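Local coordinates for periplasmic binding protein (Thermotoga lettingae TMO, PDB 4RY8), which binds 5-methylthioribose and probably serves as the solute-binding protein of a sugar transporter, at residues Tyr123-Gln128 with Ala249-Asp254; Asn138-Asn143 with Glu169-Gly174; Gly178-Asp183 with Asp206-Gly211; Asn199-Met204 with Phe225-Val230. All blocks are in the same frame, centred on the assembly; numbering follows the deposited sequence.

All four contacts lie in the lobe built on the mixed sheet whose strands run in the order 167-173, 137-142, 200-203, 226-230, 247-252 and 284-287. Contact 2 joins the first two strands and contact 4 the next two, their centres about 9 Å apart; contact 1 sets helix 118-132 on strand 247-252, its centre about 10 Å from that of contact 4. Contact 3 pairs helices 180-194 and 206-219, its centre about 13 Å from that of contact 4. Along the chain contact 1 encloses the others, contact 2 closes before contacts 3 and 4 open, and these two interleave. The contacts thus join strands and helices of one lobe, and contact 4 brings Met204 to the methylthioribose pocket.

Contact 1 of 4, residues Tyr123-Gln128 with Ala249-Asp254; sequences YLISKQ and ATVGTD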
loop_
_atom_site.group_PDB
_atom_site.type_symbol
_atom_site.label_atom_id
_atom_site.label_comp_id
_atom_site.label_asym_id
_atom_site.label_seq_id
_atom_site.Cartn_x
_atom_site.Cartn_y
_atom_site.Cartn_z
ATOM N N TYR C 123 -5.654 1.392 1.769
ATOM C CA TYR C 123 -5.295 0.018 1.626
ATOM C C TYR C 123 -4.958 -0.575 3.002
ATOM O O TYR C 123 -5.456 -1.618 3.377
ATOM C CB TYR C 123 -4.060 -0.152 0.730
ATOM C CG TYR C 123 -3.733 -1.608 0.645
ATOM C CD1 TYR C 123 -4.642 -2.472 0.058
ATOM C CD2 TYR C 123 -2.607 -2.171 1.291
ATOM C CE1 TYR C 123 -4.418 -3.823 0.026
ATOM C CE2 TYR C 123 -2.373 -3.544 1.245
ATOM C CZ TYR C 123 -3.301 -4.364 0.597
ATOM O OH TYR C 123 -3.170 -5.742 0.520
ATOM N N LEU C 124 -4.158 0.117 3.779
ATOM C CA LEU C 124 -3.750 -0.504 5.051
ATOM C C LEU C 124 -4.929 -0.708 5.979
ATOM O O LEU C 124 -5.075 -1.782 6.580
ATOM C CB LEU C 124 -2.678 0.302 5.757
ATOM C CG LEU C 124 -1.270 0.369 5.179
ATOM C CD1 LEU C 124 -0.456 1.331 6.036
ATOM C CD2 LEU C 124 -0.586 -0.990 5.071
ATOM N N ILE C 125 -5.791 0.295 6.105
ATOM C CA ILE C 125 -6.880 0.152 7.079
ATOM C C ILE C 125 -7.913 -0.811 6.547
ATOM O O ILE C 125 -8.451 -1.603 7.330
ATOM C CB ILE C 125 -7.497 1.501 7.562
ATOM C CG1 ILE C 125 -8.392 1.267 8.768
ATOM C CG2 ILE C 125 -8.313 2.157 6.395
ATOM C CD1 ILE C 125 -7.726 0.879 10.081
ATOM N N SER C 126 -8.255 -0.722 5.246
ATOM C CA SER C 126 -9.260 -1.638 4.694
ATOM C C SER C 126 -8.830 -3.132 4.751
ATOM O O SER C 126 -9.643 -3.987 5.123
ATOM C CB SER C 126 -9.751 -1.215 3.240
ATOM O OG SER C 126 -10.012 0.165 3.166
ATOM N N LYS C 127 -7.580 -3.432 4.399
ATOM C CA LYS C 127 -6.994 -4.779 4.550
ATOM C C LYS C 127 -6.970 -5.253 6.006
ATOM O O LYS C 127 -7.190 -6.428 6.246
ATOM C CB LYS C 127 -5.551 -4.857 4.048
ATOM C CG LYS C 127 -4.815 -6.072 4.642
ATOM C CD LYS C 127 -3.400 -6.225 4.176
ATOM C CE LYS C 127 -2.427 -5.451 5.004
ATOM N NZ LYS C 127 -1.112 -5.357 4.322
ATOM N N GLN C 128 -6.732 -4.343 6.952
ATOM C CA GLN C 128 -6.670 -4.727 8.386
ATOM C C GLN C 128 -8.060 -5.242 8.811
ATOM O O GLN C 128 -8.187 -6.254 9.466
ATOM C CB GLN C 128 -6.288 -3.524 9.218
ATOM C CG GLN C 128 -6.106 -3.800 10.692
ATOM C CD GLN C 128 -4.813 -4.479 10.934
ATOM O OE1 GLN C 128 -4.119 -4.849 9.982
ATOM N NE2 GLN C 128 -4.451 -4.627 12.199
ATOM N N ALA C 249 -8.329 -0.419 15.597
ATOM C CA ALA C 249 -7.182 0.047 14.859
ATOM C C ALA C 249 -7.487 1.344 14.109
ATOM O O ALA C 249 -8.642 1.609 13.727
ATOM C CB ALA C 249 -6.722 -1.018 13.869
ATOM N N THR C 250 -6.433 2.140 13.943
ATOM C CA THR C 250 -6.421 3.299 13.067
ATOM C C THR C 250 -5.059 3.342 12.352
ATOM O O THR C 250 -4.030 2.793 12.803
ATOM C CB THR C 250 -6.692 4.633 13.860
ATOM O OG1 THR C 250 -6.978 5.725 12.974
ATOM C CG2 THR C 250 -5.506 5.026 14.724
ATOM N N VAL C 251 -5.079 3.990 11.211
ATOM C CA VAL C 251 -3.917 4.219 10.409
ATOM C C VAL C 251 -3.738 5.726 10.261
ATOM O O VAL C 251 -4.650 6.450 9.842
ATOM C CB VAL C 251 -4.106 3.494 9.053
ATOM C CG1 VAL C 251 -3.140 4.017 8.004
ATOM C CG2 VAL C 251 -3.927 1.984 9.312
ATOM N N GLY C 252 -2.558 6.215 10.598
ATOM C CA GLY C 252 -2.321 7.654 10.458
ATOM C C GLY C 252 -0.918 8.179 10.617
ATOM O O GLY C 252 0.050 7.411 10.644
ATOM N N THR C 253 -0.837 9.511 10.727
ATOM C CA THR C 253 0.416 10.267 10.819
ATOM C C THR C 253 0.298 11.253 11.974
ATOM O O THR C 253 -0.797 11.535 12.467
ATOM C CB THR C 253 0.646 11.182 9.588
ATOM O OG1 THR C 253 -0.390 12.169 9.547
ATOM C CG2 THR C 253 0.661 10.411 8.298
ATOM N N ASP C 254 1.425 11.844 12.356
ATOM C CA ASP C 254 1.402 12.959 13.302
ATOM C C ASP C 254 1.026 14.257 12.562
ATOM O O ASP C 254 1.891 14.835 11.932
ATOM C CB ASP C 254 2.783 13.114 13.943
ATOM C CG ASP C 254 2.813 14.181 15.015
ATOM O OD1 ASP C 254 1.779 14.828 15.262
ATOM O OD2 ASP C 254 3.888 14.356 15.616
#
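Val251 CG2 lies 4.0 Å from Ile125 CB, and Leu124 CB reaches the same Val251 methyl at 4.1 Å, so two successive helix residues both touch a single branch of the strand valine. In this apolar group the side chains of Ile125 and Val251 run alongside one another in opposing senses. Ile125 has CG1 anti to the backbone N (chi1 -168°), and the turn at chi2 carries CD1 along the strand toward Ala249, whose CB is 4.4 Å from Ile125 CD1. One turn further along the helix, Gln128 brings only an aliphatic atom to the interface: Gln128 CG stands 4.3 Å from Ala249 CB.

Contacts with the strand backbone form the second group. Ile125 CD1 sits 3.8 Å from Ala249 O and 4.1 Å from Thr250 CA. The Ala249 carbonyl is committed within the sheet, where Ala249 pairs with Ser229 of the neighbouring strand.

Polar side-chain bonding is directed elsewhere. Thr250, whose CB points away from the helix, uses OG1 to bond Asp231 O and Ser229 OG. Lys127 forms a salt bridge with Asp117 of the second subunit, and Tyr123 OH bonds that same aspartate, so the helix also serves the dimer.

Helix 123-128 and strand 249-252 run nearly antiparallel, at 166°, with their axes 8.1 Å apart. No hydrogen bond links them; the chemistry is that of a helix laid on a sheet in an alpha/beta fold, held by dispersion between aliphatic groups.

Contact 2 of 4, residues Asn138-Asn143 with Glu169-Gly174; sequences NVIYVN and EVAKIG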
loop_
_atom_site.group_PDB
_atom_site.type_symbol
_atom_site.label_atom_id
_atom_site.label_comp_id
_atom_site.label_asym_id
_atom_site.label_seq_id
_atom_site.Cartn_x
_atom_site.Cartn_y
_atom_site.Cartn_z
ATOM N N ASN C 138 -19.899 -7.634 7.600
ATOM C CA ASN C 138 -20.950 -6.693 7.175
ATOM C C ASN C 138 -20.620 -5.246 7.633
ATOM O O ASN C 138 -20.853 -4.855 8.776
ATOM C CB ASN C 138 -22.299 -7.135 7.760
ATOM C CG ASN C 138 -22.742 -8.511 7.271
ATOM O OD1 ASN C 138 -23.308 -9.301 8.028
ATOM N ND2 ASN C 138 -22.502 -8.786 6.014
ATOM N N VAL C 139 -20.104 -4.453 6.712
ATOM C CA VAL C 139 -19.452 -3.211 7.048
ATOM C C VAL C 139 -20.346 -2.031 6.825
ATOM O O VAL C 139 -20.925 -1.879 5.699
ATOM C CB VAL C 139 -18.179 -3.027 6.168
ATOM C CG1 VAL C 139 -17.457 -1.733 6.528
ATOM C CG2 VAL C 139 -17.267 -4.229 6.333
ATOM N N ILE C 140 -20.423 -1.196 7.866
ATOM C CA ILE C 140 -20.901 0.214 7.782
ATOM C C ILE C 140 -19.738 1.121 7.426
ATOM O O ILE C 140 -18.795 1.282 8.180
ATOM C CB ILE C 140 -21.616 0.690 9.055
ATOM C CG1 ILE C 140 -22.876 -0.207 9.268
ATOM C CG2 ILE C 140 -21.974 2.191 8.956
ATOM C CD1 ILE C 140 -23.535 -0.124 10.616
ATOM N N TYR C 141 -19.794 1.696 6.235
ATOM C CA TYR C 141 -18.701 2.513 5.692
ATOM C C TYR C 141 -19.018 3.974 5.955
ATOM O O TYR C 141 -20.057 4.493 5.509
ATOM C CB TYR C 141 -18.648 2.296 4.197
ATOM C CG TYR C 141 -17.595 3.044 3.398
ATOM C CD1 TYR C 141 -16.278 3.168 3.835
ATOM C CD2 TYR C 141 -17.880 3.481 2.127
ATOM C CE1 TYR C 141 -15.346 3.809 3.067
ATOM C CE2 TYR C 141 -16.945 4.116 1.361
ATOM C CZ TYR C 141 -15.666 4.248 1.826
ATOM O OH TYR C 141 -14.739 4.826 1.030
ATOM N N VAL C 142 -18.108 4.672 6.616
ATOM C CA VAL C 142 -18.341 6.089 6.910
ATOM C C VAL C 142 -17.328 6.943 6.160
ATOM O O VAL C 142 -16.106 6.975 6.474
ATOM C CB VAL C 142 -18.303 6.403 8.379
ATOM C CG1 VAL C 142 -18.968 7.748 8.617
ATOM C CG2 VAL C 142 -18.928 5.293 9.218
ATOM N N ASN C 143 -17.836 7.583 5.113
ATOM C CA ASN C 143 -17.020 8.402 4.250
ATOM C C ASN C 143 -17.936 9.139 3.327
ATOM O O ASN C 143 -19.119 8.789 3.226
ATOM C CB ASN C 143 -16.054 7.526 3.434
ATOM C CG ASN C 143 -14.909 8.310 2.819
ATOM O OD1 ASN C 143 -14.589 9.437 3.231
ATOM N ND2 ASN C 143 -14.268 7.711 1.849
ATOM N N GLU C 169 -20.263 -4.146 1.879
ATOM C CA GLU C 169 -20.686 -2.839 2.325
ATOM C C GLU C 169 -22.185 -2.959 2.513
ATOM O O GLU C 169 -22.884 -3.253 1.577
ATOM C CB GLU C 169 -20.353 -1.759 1.288
ATOM C CG GLU C 169 -20.758 -0.352 1.724
ATOM C CD GLU C 169 -20.270 0.755 0.804
ATOM O OE1 GLU C 169 -19.096 0.778 0.345
ATOM O OE2 GLU C 169 -21.075 1.659 0.572
ATOM N N VAL C 170 -22.675 -2.781 3.727
ATOM C CA VAL C 170 -24.119 -2.833 3.963
ATOM C C VAL C 170 -24.741 -1.443 4.168
ATOM O O VAL C 170 -25.965 -1.311 4.114
ATOM C CB VAL C 170 -24.482 -3.738 5.155
ATOM C CG1 VAL C 170 -23.917 -5.138 4.963
ATOM C CG2 VAL C 170 -24.009 -3.125 6.462
ATOM N N ALA C 171 -23.916 -0.433 4.422
ATOM C CA ALA C 171 -24.319 0.982 4.424
ATOM C C ALA C 171 -23.118 1.887 4.236
ATOM O O ALA C 171 -21.987 1.556 4.699
ATOM C CB ALA C 171 -25.058 1.371 5.694
ATOM N N LYS C 172 -23.358 2.995 3.521
ATOM C CA LYS C 172 -22.466 4.174 3.445
ATOM C C LYS C 172 -23.080 5.405 4.129
ATOM O O LYS C 172 -24.135 5.895 3.725
ATOM C CB LYS C 172 -22.200 4.567 1.979
ATOM C CG LYS C 172 -21.071 5.579 1.810
ATOM C CD LYS C 172 -20.750 5.865 0.341
ATOM C CE LYS C 172 -19.916 7.095 0.262
ATOM N NZ LYS C 172 -19.132 7.165 -0.966
ATOM N N ILE C 173 -22.415 5.957 5.131
ATOM C CA ILE C 173 -22.978 7.129 5.806
ATOM C C ILE C 173 -21.914 8.163 5.981
ATOM O O ILE C 173 -20.689 7.884 5.831
ATOM C CB ILE C 173 -23.626 6.759 7.166
ATOM C CG1 ILE C 173 -22.594 6.217 8.129
ATOM C CG2 ILE C 173 -24.769 5.764 6.985
ATOM C CD1 ILE C 173 -23.196 5.798 9.451
ATOM N N GLY C 174 -22.362 9.355 6.332
ATOM C CA GLY C 174 -21.456 10.436 6.616
ATOM C C GLY C 174 -21.599 11.682 5.765
ATOM O O GLY C 174 -21.867 11.624 4.555
HETATM O O HOH W 1 -21.674 9.645 3.193
#
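Tyr141 and Glu169 share one face of the sheet, and with CG anti to the backbone N in both (chi1 180° and -179°) the ring and the carboxylate come together there. Glu169 OE1 comes within 3.5 Å of Tyr141 CD2, with the carboxylate and ring planes 47° apart. Lys172 runs beside Tyr141 in the same direction, Lys172 CG 3.8 Å from Tyr141 CD2. Asn143 CB rests over one ring face, and Asn143 ND2 donates to Tyr141 OH at 3.0 Å, with the hydroxyl in the amide plane. That hydroxyl also bonds Asp154, while Glu169 OE1 is held by Trp157 and Lys161 of helix 148-163. With an alanine in place of Tyr141, Asn143 ND2 is likely to lose its hydroxyl partner, and a gap would probably open beside the Glu169 carboxylate.

On the other face, Ile173 CD1 meets Ile140 CG2 at 3.8 Å, and Ile173 CG1 packs against both methyls of Val142; Met188 and Ala191 of helix 180-194 lie on this side.

The backbones run parallel in a ladder: Val170 N to Val139 O, Tyr141 N to Ala171 O at 2.7 Å, Ile173 N to Tyr141 O at 2.8 Å, and Asn143 N to Ile173 O. The register shifts by one between Val139-Glu169 and Ile140-Ala171, a beta bulge. The pair closes the beta-alpha-beta unit whose connecting helix is 148-163. Its two faces therefore differ in chemistry: an aliphatic one against helix 180-194, and one where aromatic and charged groups are tied by polar bonds to helix 148-163.

Contact 3 of 4, residues Gly178-Asp183 with Asp206-Gly211; sequences GSTAAD and DEFAKG
Two helices on one side of the mixed sheet of this periplasmic-binding-protein fold meet here at their N-terminal turns, 180-183 against 206-211. Thr180 puts CG2 beside the Phe208 ring, 3.5 Å from Phe208 CD1 and 3.6 Å from Phe208 CE1, coming in at a slant; Thr180 OG1 turns instead to Glu26 and to Thr177 N. Phe208 in turn stacks edge-to-face with Trp205 of the ligand pocket, which links this packing to the wall of the sugar site.

The backbones come very close at Ala181 and Gly211, whose CA atoms are 4.3 Å apart. Ala181 O lies 3.1 Å from Gly211 CA, and a side chain on Gly211 would point toward Ala181 and collide with that carbonyl, so the glycine permits the close approach. Ala181 CA also makes a CA-H...O contact with Glu207 O at 3.2 Å.

Glu207 folds back at chi2 (-61°), which puts its carboxylate beside the start of the other helix. Glu207 OE2 forms a salt bridge with Lys210 NZ at 2.8 Å. The other oxygen, Glu207 OE1, accepts from a water at 2.6 Å, and that water accepts in turn from Ala181 N at 2.9 Å.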
loop_
_atom_site.group_PDB
_atom_site.type_symbol
_atom_site.label_atom_id
_atom_site.label_comp_id
_atom_site.label_asym_id
_atom_site.label_seq_id
_atom_site.Cartn_x
_atom_site.Cartn_y
_atom_site.Cartn_z
ATOM N N GLY C 178 -19.227 20.498 9.986
ATOM C CA GLY C 178 -18.928 21.419 11.082
ATOM C C GLY C 178 -19.214 20.889 12.484
ATOM O O GLY C 178 -18.676 21.394 13.469
ATOM N N SER C 179 -20.059 19.878 12.582
ATOM C CA SER C 179 -20.296 19.118 13.825
ATOM C C SER C 179 -20.352 17.638 13.435
ATOM O O SER C 179 -21.359 16.929 13.671
ATOM C CB SER C 179 -21.633 19.521 14.434
ATOM O OG SER C 179 -21.667 20.901 14.571
ATOM N N THR C 180 -19.295 17.203 12.767
ATOM C CA THR C 180 -19.278 15.925 12.079
ATOM C C THR C 180 -19.365 14.744 13.028
ATOM O O THR C 180 -20.116 13.815 12.755
ATOM C CB THR C 180 -18.036 15.830 11.156
ATOM O OG1 THR C 180 -18.174 16.734 10.036
ATOM C CG2 THR C 180 -17.849 14.432 10.651
ATOM N N ALA C 181 -18.587 14.740 14.118
ATOM C CA ALA C 181 -18.639 13.654 15.091
ATOM C C ALA C 181 -20.035 13.464 15.652
ATOM O O ALA C 181 -20.546 12.342 15.632
ATOM C CB ALA C 181 -17.631 13.901 16.258
ATOM N N ALA C 182 -20.645 14.558 16.151
ATOM C CA ALA C 182 -22.036 14.559 16.651
ATOM C C ALA C 182 -23.061 14.166 15.571
ATOM O O ALA C 182 -24.027 13.414 15.839
ATOM C CB ALA C 182 -22.400 15.924 17.254
ATOM N N ASP C 183 -22.879 14.656 14.357
ATOM C CA ASP C 183 -23.824 14.259 13.300
ATOM C C ASP C 183 -23.642 12.788 12.884
ATOM O O ASP C 183 -24.618 12.089 12.603
ATOM C CB ASP C 183 -23.752 15.225 12.107
ATOM C CG ASP C 183 -24.159 16.670 12.493
ATOM O OD1 ASP C 183 -25.015 16.861 13.413
ATOM O OD2 ASP C 183 -23.606 17.609 11.865
ATOM N N ASP C 206 -10.912 10.498 11.584
ATOM C CA ASP C 206 -11.188 10.218 12.974
ATOM C C ASP C 206 -12.447 10.883 13.541
ATOM O O ASP C 206 -13.030 10.362 14.482
ATOM C CB ASP C 206 -9.950 10.409 13.948
ATOM C CG ASP C 206 -9.412 11.847 13.994
ATOM O OD1 ASP C 206 -9.875 12.734 13.253
ATOM O OD2 ASP C 206 -8.489 12.115 14.831
ATOM N N GLU C 207 -12.901 12.000 12.980
ATOM C CA GLU C 207 -14.164 12.623 13.416
ATOM C C GLU C 207 -15.406 11.760 13.089
ATOM O O GLU C 207 -16.363 11.695 13.886
ATOM C CB GLU C 207 -14.300 14.035 12.838
ATOM C CG GLU C 207 -13.284 15.016 13.393
ATOM C CD GLU C 207 -13.397 15.205 14.893
ATOM O OE1 GLU C 207 -14.507 15.472 15.415
ATOM O OE2 GLU C 207 -12.361 15.107 15.570
ATOM N N PHE C 208 -15.364 11.060 11.975
ATOM C CA PHE C 208 -16.417 10.102 11.634
ATOM C C PHE C 208 -16.340 8.938 12.652
ATOM O O PHE C 208 -17.334 8.508 13.224
ATOM C CB PHE C 208 -16.188 9.495 10.252
ATOM C CG PHE C 208 -16.437 10.412 9.061
ATOM C CD1 PHE C 208 -17.463 11.366 9.019
ATOM C CD2 PHE C 208 -15.708 10.191 7.913
ATOM C CE1 PHE C 208 -17.632 12.131 7.881
ATOM C CE2 PHE C 208 -15.895 10.943 6.773
ATOM C CZ PHE C 208 -16.868 11.900 6.760
ATOM N N ALA C 209 -15.136 8.431 12.872
ATOM C CA ALA C 209 -14.929 7.299 13.800
ATOM C C ALA C 209 -15.462 7.605 15.211
ATOM O O ALA C 209 -16.145 6.793 15.804
ATOM C CB ALA C 209 -13.444 6.922 13.856
ATOM N N LYS C 210 -15.171 8.797 15.723
ATOM C CA LYS C 210 -15.543 9.195 17.083
ATOM C C LYS C 210 -17.036 9.152 17.236
ATOM O O LYS C 210 -17.556 8.617 18.178
ATOM C CB LYS C 210 -15.019 10.606 17.393
ATOM C CG LYS C 210 -13.528 10.785 17.123
ATOM C CD LYS C 210 -12.675 10.972 18.340
ATOM C CE LYS C 210 -12.662 12.416 18.783
ATOM N NZ LYS C 210 -12.233 13.425 17.775
ATOM N N GLY C 211 -17.752 9.686 16.256
ATOM C CA GLY C 211 -19.202 9.581 16.276
ATOM C C GLY C 211 -19.711 8.180 16.293
ATOM O O GLY C 211 -20.624 7.860 17.071
HETATM O O HOH W 2 -16.656 16.763 14.743
#

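Contact 4 of 4, residues Asn199-Met204 with Phe225-Val230; sequences NAVLAM and FKVYSV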
loop_
_atom_site.group_PDB
_atom_site.type_symbol
_atom_site.label_atom_id
_atom_site.label_comp_id
_atom_site.label_asym_id
_atom_site.label_seq_id
_atom_site.Cartn_x
_atom_site.Cartn_y
_atom_site.Cartn_z
ATOM N N ASN C 199 -21.524 -5.665 11.466
ATOM C CA ASN C 199 -20.620 -5.969 12.600
ATOM C C ASN C 199 -19.235 -5.286 12.508
ATOM O O ASN C 199 -18.346 -5.542 13.313
ATOM C CB ASN C 199 -20.440 -7.488 12.746
ATOM C CG ASN C 199 -19.856 -8.141 11.492
ATOM O OD1 ASN C 199 -19.659 -7.497 10.456
ATOM N ND2 ASN C 199 -19.638 -9.430 11.560
ATOM N N ALA C 200 -19.041 -4.407 11.532
ATOM C CA ALA C 200 -17.798 -3.628 11.491
ATOM C C ALA C 200 -18.070 -2.241 10.994
ATOM O O ALA C 200 -19.006 -2.028 10.234
ATOM C CB ALA C 200 -16.760 -4.299 10.607
ATOM N N VAL C 201 -17.222 -1.305 11.411
ATOM C CA VAL C 201 -17.231 0.063 10.891
ATOM C C VAL C 201 -15.859 0.428 10.328
ATOM O O VAL C 201 -14.825 0.217 10.943
ATOM C CB VAL C 201 -17.602 1.090 11.983
ATOM C CG1 VAL C 201 -17.557 2.524 11.426
ATOM C CG2 VAL C 201 -18.934 0.735 12.597
ATOM N N LEU C 202 -15.883 1.021 9.150
ATOM C CA LEU C 202 -14.709 1.555 8.518
ATOM C C LEU C 202 -14.983 3.033 8.253
ATOM O O LEU C 202 -15.831 3.421 7.437
ATOM C CB LEU C 202 -14.410 0.790 7.240
ATOM C CG LEU C 202 -13.252 1.295 6.410
ATOM C CD1 LEU C 202 -11.944 1.054 7.157
ATOM C CD2 LEU C 202 -13.264 0.601 5.040
ATOM N N ALA C 203 -14.249 3.864 8.940
ATOM C CA ALA C 203 -14.472 5.308 8.988
ATOM C C ALA C 203 -13.209 6.004 8.571
ATOM O O ALA C 203 -12.163 5.898 9.226
ATOM C CB ALA C 203 -14.860 5.740 10.381
ATOM N N MET C 204 -13.303 6.760 7.497
ATOM C CA MET C 204 -12.114 7.287 6.809
ATOM C C MET C 204 -11.614 8.683 7.323
ATOM O O MET C 204 -10.779 9.289 6.709
ATOM C CB MET C 204 -12.404 7.260 5.293
ATOM C CG MET C 204 -12.437 5.843 4.638
ATOM S SD MET C 204 -10.971 4.800 5.094
ATOM C CE MET C 204 -11.082 3.548 3.826
ATOM N N PHE C 225 -19.367 -5.015 17.569
ATOM C CA PHE C 225 -18.713 -4.201 16.561
ATOM C C PHE C 225 -17.206 -4.117 16.723
ATOM O O PHE C 225 -16.661 -4.239 17.831
ATOM C CB PHE C 225 -19.284 -2.787 16.608
ATOM C CG PHE C 225 -20.586 -2.640 15.886
ATOM C CD1 PHE C 225 -20.607 -2.445 14.512
ATOM C CD2 PHE C 225 -21.792 -2.687 16.568
ATOM C CE1 PHE C 225 -21.799 -2.318 13.824
ATOM C CE2 PHE C 225 -22.995 -2.560 15.866
ATOM C CZ PHE C 225 -22.996 -2.388 14.510
ATOM N N LYS C 226 -16.543 -3.905 15.592
ATOM C CA LYS C 226 -15.135 -3.551 15.580
ATOM C C LYS C 226 -14.986 -2.371 14.642
ATOM O O LYS C 226 -15.558 -2.375 13.571
ATOM C CB LYS C 226 -14.295 -4.751 15.144
ATOM C CG LYS C 226 -14.175 -5.811 16.227
ATOM C CD LYS C 226 -12.943 -6.653 15.983
ATOM C CE LYS C 226 -12.960 -7.924 16.810
ATOM N NZ LYS C 226 -11.684 -8.665 16.588
ATOM N N VAL C 227 -14.291 -1.336 15.084
ATOM C CA VAL C 227 -14.182 -0.098 14.340
ATOM C C VAL C 227 -12.762 0.133 13.883
ATOM O O VAL C 227 -11.845 -0.019 14.654
ATOM C CB VAL C 227 -14.664 1.116 15.160
ATOM C CG1 VAL C 227 -14.670 2.382 14.276
ATOM C CG2 VAL C 227 -16.051 0.835 15.736
ATOM N N TYR C 228 -12.623 0.462 12.601
ATOM C CA TYR C 228 -11.358 0.732 11.923
ATOM C C TYR C 228 -11.458 2.167 11.411
ATOM O O TYR C 228 -12.469 2.534 10.798
ATOM C CB TYR C 228 -11.145 -0.268 10.752
ATOM C CG TYR C 228 -11.089 -1.709 11.278
ATOM C CD1 TYR C 228 -12.260 -2.388 11.641
ATOM C CD2 TYR C 228 -9.882 -2.363 11.487
ATOM C CE1 TYR C 228 -12.226 -3.674 12.154
ATOM C CE2 TYR C 228 -9.857 -3.649 12.012
ATOM C CZ TYR C 228 -11.014 -4.285 12.349
ATOM O OH TYR C 228 -11.004 -5.534 12.864
ATOM N N SER C 229 -10.432 2.979 11.671
ATOM C CA SER C 229 -10.434 4.368 11.224
ATOM C C SER C 229 -9.106 4.815 10.608
ATOM O O SER C 229 -8.160 4.052 10.445
ATOM C CB SER C 229 -10.775 5.267 12.397
ATOM O OG SER C 229 -9.661 5.205 13.309
ATOM N N VAL C 230 -9.089 6.073 10.237
ATOM C CA VAL C 230 -7.913 6.765 9.891
ATOM C C VAL C 230 -7.715 7.891 10.910
ATOM O O VAL C 230 -8.690 8.409 11.489
ATOM C CB VAL C 230 -8.089 7.329 8.459
ATOM C CG1 VAL C 230 -6.908 8.109 7.995
ATOM C CG2 VAL C 230 -8.313 6.199 7.505
#
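Val201 and Val227 stand as neighbours on one face of the sheet, their side chains aligned, with Val201 CB 3.9 Å from Val227 CG1. Phe225 slants across Val201: Phe225 CD1 comes to 4.1 Å from Val201 CG2 and to 3.7 Å from Asn199 C. The phenyl group gets there with CG anti to its carbonyl carbon (chi1 -81°), and Ile216 of helix 206-219 packs against both Phe225 and Val227. Replacing Phe225 with a serine would probably strip Val201 CG2 of its aromatic neighbour and leave a gap beside Ile216.

On the opposite face, the side chains of Leu202 and Tyr228 are roughly perpendicular, Leu202 CD1 approaching Tyr228 CB at 3.9 Å. The edge of the Tyr228 ring faces Val201 O, which lies in the ring plane, and Tyr228 OH bonds Asp132 at the end of helix 118-132. At the end of the strands, past Ala203 and Ser229, Met204 bends at chi2 and brings SD to 3.9 Å from Val230 CG2.

The strands themselves run parallel, their directions 9° apart. Three good bonds link them: Val201 N to Lys226 O, Tyr228 N to Val201 O at 2.8 Å, and Ala203 N to Tyr228 O at 2.9 Å. Those at the two ends, Lys226 N to Asn199 O and Val230 N to Ala203 O, are weak.

Met204 touches the bound 5-methylthioribose, and its carbonyl bonds Arg153, also of the pocket. Ligand contact at the C-terminal end of a central parallel strand, here within the beta-alpha-beta unit 200-203, 206-219, 226-230, is characteristic of the periplasmic-binding-protein fold.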